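Aminopeptidase N family protein (Idiomarina loihiensis L2TR, PDB 4FGM) is probably a zinc-dependent aminopeptidase of the M61 peptidase family, holding a zinc ion with a maleic acid molecule bound in the same pocket. Local coordinates at residues F178-G182 against I183-L187; S355-A358 against W359-F362. All coordinates share one frame; numbering follows the deposited sequence.

Contact 1: F178-G182 against I183-L187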
loop_
_atom_site.group_PDB
_atom_site.type_symbol
_atom_site.label_atom_id
_atom_site.label_comp_id
_atom_site.label_asym_id
_atom_site.label_seq_id
_atom_site.Cartn_x
_atom_site.Cartn_y
_atom_site.Cartn_z
ATOM N N PHE A 178 -6.318 -14.459 -18.122
ATOM C CA PHE A 178 -5.528 -13.917 -19.219
ATOM C C PHE A 178 -4.093 -14.416 -19.120
ATOM O O PHE A 178 -3.707 -14.996 -18.106
ATOM C CB PHE A 178 -5.567 -12.382 -19.229
ATOM C CG PHE A 178 -4.980 -11.725 -18.006
ATOM C CD1 PHE A 178 -5.726 -11.595 -16.838
ATOM C CD2 PHE A 178 -3.698 -11.180 -18.044
ATOM C CE1 PHE A 178 -5.218 -10.908 -15.737
ATOM C CE2 PHE A 178 -3.176 -10.488 -16.945
ATOM C CZ PHE A 178 -3.934 -10.358 -15.788
ATOM N N ILE A 179 -3.297 -14.211 -20.164
ATOM C CA ILE A 179 -1.921 -14.683 -20.101
ATOM C C ILE A 179 -0.895 -13.613 -20.441
ATOM O O ILE A 179 -1.111 -12.760 -21.297
ATOM C CB ILE A 179 -1.695 -15.927 -21.020
ATOM C CG1 ILE A 179 -1.430 -15.494 -22.459
ATOM C CG2 ILE A 179 -2.911 -16.850 -20.970
ATOM C CD1 ILE A 179 0.039 -15.582 -22.853
ATOM N N ALA A 180 0.223 -13.662 -19.732
ATOM C CA ALA A 180 1.315 -12.737 -19.954
ATOM C C ALA A 180 2.557 -13.620 -20.036
ATOM O O ALA A 180 2.890 -14.324 -19.076
ATOM C CB ALA A 180 1.422 -11.752 -18.792
ATOM N N HIS A 181 3.225 -13.593 -21.188
ATOM C CA HIS A 181 4.415 -14.404 -21.419
ATOM C C HIS A 181 4.216 -15.857 -21.014
ATOM O O HIS A 181 4.999 -16.408 -20.243
ATOM C CB HIS A 181 5.618 -13.826 -20.675
ATOM C CG HIS A 181 6.178 -12.597 -21.310
ATOM N ND1 HIS A 181 5.684 -12.080 -22.491
ATOM C CD2 HIS A 181 7.193 -11.782 -20.941
ATOM C CE1 HIS A 181 6.370 -11.002 -22.818
ATOM N NE2 HIS A 181 7.293 -10.798 -21.893
ATOM N N GLY A 182 3.159 -16.468 -21.536
ATOM C CA GLY A 182 2.876 -17.859 -21.247
ATOM C C GLY A 182 2.476 -18.197 -19.822
ATOM O O GLY A 182 2.322 -19.368 -19.487
ATOM N N ILE A 183 2.306 -17.190 -18.974
ATOM C CA ILE A 183 1.912 -17.455 -17.597
ATOM C C ILE A 183 0.437 -17.112 -17.386
ATOM O O ILE A 183 -0.051 -16.098 -17.892
ATOM C CB ILE A 183 2.801 -16.659 -16.608
ATOM C CG1 ILE A 183 4.262 -17.096 -16.776
ATOM C CG2 ILE A 183 2.339 -16.897 -15.168
ATOM C CD1 ILE A 183 5.224 -16.519 -15.736
ATOM N N LYS A 184 -0.279 -17.971 -16.664
ATOM C CA LYS A 184 -1.698 -17.730 -16.409
ATOM C C LYS A 184 -1.918 -16.695 -15.314
ATOM O O LYS A 184 -1.292 -16.746 -14.257
ATOM C CB LYS A 184 -2.417 -19.021 -16.014
ATOM C CG LYS A 184 -2.519 -20.049 -17.121
ATOM C CD LYS A 184 -3.587 -21.083 -16.809
ATOM C CE LYS A 184 -3.559 -22.208 -17.824
ATOM N NZ LYS A 184 -3.532 -21.679 -19.213
ATOM N N HIS A 185 -2.819 -15.756 -15.588
ATOM C CA HIS A 185 -3.169 -14.694 -14.653
ATOM C C HIS A 185 -4.682 -14.653 -14.489
ATOM O O HIS A 185 -5.427 -15.105 -15.361
ATOM C CB HIS A 185 -2.690 -13.332 -15.170
ATOM C CG HIS A 185 -1.211 -13.128 -15.074
ATOM N ND1 HIS A 185 -0.307 -13.804 -15.868
ATOM C CD2 HIS A 185 -0.476 -12.312 -14.280
ATOM C CE1 HIS A 185 0.919 -13.410 -15.570
ATOM N NE2 HIS A 185 0.846 -12.505 -14.610
ATOM N N SER A 186 -5.131 -14.098 -13.370
ATOM C CA SER A 186 -6.557 -13.986 -13.086
ATOM C C SER A 186 -6.909 -12.667 -12.421
ATOM O O SER A 186 -6.174 -12.168 -11.563
ATOM C CB SER A 186 -7.022 -15.116 -12.159
ATOM O OG SER A 186 -6.930 -16.379 -12.785
ATOM N N LEU A 187 -8.030 -12.101 -12.841
ATOM C CA LEU A 187 -8.537 -10.891 -12.236
ATOM C C LEU A 187 -9.807 -11.398 -11.579
ATOM O O LEU A 187 -10.680 -11.942 -12.256
ATOM C CB LEU A 187 -8.884 -9.824 -13.273
ATOM C CG LEU A 187 -9.637 -8.639 -12.637
ATOM C CD1 LEU A 187 -8.767 -7.977 -11.568
ATOM C CD2 LEU A 187 -10.030 -7.638 -13.701
#
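His-185 CB sits off-centre over one face of the Phe-178 ring, 3.4 Å from the ring centroid, a CH-pi contact. At the edge of that ring, near its plane, comes Leu-187 N. The imidazole of His-185 lies nearly parallel to the phenyl plane, but is displaced so far that little of one ring covers the other. In the imidazole plane, at its edge, is Ile-183 O. All this belongs to a beta hairpin whose two-residue loop is a type I' turn from Ala-180 to Ile-183, where His-181 and Gly-182 both have positive phi. Phe-178 pairs with His-185 and Ala-180 with Ile-183, each as an antiparallel hydrogen-bonded pair. With chi1 at 62°, Phe-178 CG lies between backbone N and carbonyl carbon, and the ring reaches under the neighbouring strand. An alanine here is likely to leave His-185 CB without the ring it rests on and to open a gap toward Leu-204 of helix 197-215. Ala-180 CB touches His-185 CE1 at 3.7 Å. The imidazole is gripped at both nitrogens: NE2 bonds to Tyr-275 OH, which probably fixes its rotation together with ND1. Across the turn Ile-183 N bonds to Ala-180 O at 2.9 Å. Ile-183 O takes two donors: Ala-180 N at 3.1 Å, and His-185 ND1, also at 3.1 Å, from well above the carbonyl plane.

Contact 2: S355-A358 against W359-F362; sequences SFLA and WTKF
Leu-357 CB packs against Lys-361 CG at 3.8 Å, where helix 351-356 ends and the short helix 358-362 begins. Leu-357 serves both: it is the first residue to leave helical angles and the N-cap position of the next helix. The backbone bonds come first. Ala-358 N returns to Ser-355 O at 3.1 Å and finishes the first helix. Leu-357 O then turns to the second, taking Thr-360 N at 3.1 Å. Phe-362 N gives the same oxygen a weak, long bond of 3.5 Å, in keeping with a wider pi-type turn at 359-362.

The apolar and aromatic contacts are few. The Leu-357 and Lys-361 side chains run alongside in the same direction. The lysine chain bends at chi2 (-74°), and its amino end leads away. Phe-362 CB rests on Ala-358, while its ring leads away from 355-358 and meets that of Tyr-376. The Phe-362 side chain is about 8 Å from that of the zinc ligand Glu-307. Trp-36 meets the Trp-359 ring edge-to-face.

The indole also has polar neighbours. Ser-298 O takes a weak bond from NE1. Phe-356 O lies at the indole edge, in plane, 3.9 Å from Trp-359 CD1. One water lies between the two residues: it can donate to Phe-356 O at 2.9 Å and weakly accepts from Trp-359 NE1 at 3.1 Å.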
loop_
_atom_site.group_PDB
_atom_site.type_symbol
_atom_site.label_atom_id
_atom_site.label_comp_id
_atom_site.label_asym_id
_atom_site.label_seq_id
_atom_site.Cartn_x
_atom_site.Cartn_y
_atom_site.Cartn_z
ATOM N N SER A 355 11.510 4.882 7.493
ATOM C CA SER A 355 11.317 3.459 7.237
ATOM C C SER A 355 11.473 2.701 8.551
ATOM O O SER A 355 10.652 1.848 8.903
ATOM C CB SER A 355 12.359 2.962 6.230
ATOM O OG SER A 355 12.362 1.546 6.118
ATOM N N PHE A 356 12.538 3.038 9.270
ATOM C CA PHE A 356 12.862 2.409 10.540
ATOM C C PHE A 356 11.711 2.515 11.538
ATOM O O PHE A 356 11.397 1.551 12.227
ATOM C CB PHE A 356 14.142 3.052 11.118
ATOM C CG PHE A 356 14.696 2.337 12.322
ATOM C CD1 PHE A 356 14.218 2.615 13.599
ATOM C CD2 PHE A 356 15.668 1.353 12.172
ATOM C CE1 PHE A 356 14.695 1.917 14.712
ATOM C CE2 PHE A 356 16.151 0.650 13.273
ATOM C CZ PHE A 356 15.665 0.933 14.547
ATOM N N LEU A 357 11.090 3.688 11.613
ATOM C CA LEU A 357 9.986 3.920 12.534
ATOM C C LEU A 357 8.617 3.798 11.862
ATOM O O LEU A 357 7.660 4.464 12.266
ATOM C CB LEU A 357 10.108 5.310 13.170
ATOM C CG LEU A 357 10.967 5.568 14.416
ATOM C CD1 LEU A 357 11.630 4.295 14.891
ATOM C CD2 LEU A 357 12.000 6.643 14.100
ATOM N N ALA A 358 8.508 2.950 10.845
ATOM C CA ALA A 358 7.228 2.791 10.164
ATOM C C ALA A 358 6.147 2.382 11.159
ATOM O O ALA A 358 5.013 2.868 11.092
ATOM C CB ALA A 358 7.340 1.759 9.057
ATOM N N TRP A 359 6.522 1.510 12.093
ATOM C CA TRP A 359 5.618 0.985 13.115
ATOM C C TRP A 359 4.910 2.024 13.973
ATOM O O TRP A 359 3.818 1.775 14.479
ATOM C CB TRP A 359 6.376 0.031 14.039
ATOM C CG TRP A 359 7.146 -1.000 13.301
ATOM C CD1 TRP A 359 8.424 -0.889 12.832
ATOM C CD2 TRP A 359 6.666 -2.277 12.870
ATOM N NE1 TRP A 359 8.770 -2.018 12.132
ATOM C CE2 TRP A 359 7.712 -2.886 12.138
ATOM C CE3 TRP A 359 5.454 -2.965 13.030
ATOM C CZ2 TRP A 359 7.580 -4.160 11.560
ATOM C CZ3 TRP A 359 5.322 -4.235 12.456
ATOM C CH2 TRP A 359 6.386 -4.817 11.729
ATOM N N THR A 360 5.531 3.181 14.147
ATOM C CA THR A 360 4.945 4.231 14.963
ATOM C C THR A 360 4.752 5.541 14.205
ATOM O O THR A 360 3.624 5.976 13.960
ATOM C CB THR A 360 5.820 4.505 16.192
ATOM O OG1 THR A 360 7.163 4.768 15.765
ATOM C CG2 THR A 360 5.815 3.306 17.128
ATOM N N LYS A 361 5.861 6.165 13.833
ATOM C CA LYS A 361 5.818 7.434 13.123
ATOM C C LYS A 361 4.967 7.439 11.864
ATOM O O LYS A 361 4.213 8.378 11.630
ATOM C CB LYS A 361 7.232 7.883 12.777
ATOM C CG LYS A 361 8.016 8.351 13.977
ATOM C CD LYS A 361 7.552 9.713 14.448
ATOM C CE LYS A 361 8.468 10.237 15.548
ATOM N NZ LYS A 361 8.134 11.635 15.930
ATOM N N PHE A 362 5.072 6.396 11.052
ATOM C CA PHE A 362 4.305 6.363 9.815
ATOM C C PHE A 362 2.923 5.733 9.939
ATOM O O PHE A 362 1.927 6.383 9.652
ATOM C CB PHE A 362 5.108 5.656 8.718
ATOM C CG PHE A 362 4.576 5.894 7.335
ATOM C CD1 PHE A 362 3.656 5.017 6.766
ATOM C CD2 PHE A 362 4.974 7.016 6.610
ATOM C CE1 PHE A 362 3.139 5.253 5.487
ATOM C CE2 PHE A 362 4.463 7.266 5.331
ATOM C CZ PHE A 362 3.545 6.383 4.768
HETATM O O HOH W 1 10.963 -0.686 10.415
#

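Overall arrangement
Both contacts are local and partly buried. Contact 1 closes a hairpin between two strands at one edge of a five-stranded mixed sheet. Contact 2 joins two consecutive short helices in the M61 glycyl aminopeptidase part of the chain. They share no element and do not touch: their centres are 36 Å apart, on opposite sides of the chain's centre. Contact 1 lies farther out, away from the zinc and maleic acid pocket, whereas contact 2 comes close to it. Their chemistry differs accordingly. Paired strand bonds and aromatic packing hold 178-187, while helix-end backbone bonds hold 355-362, with a weakly bound water beside them.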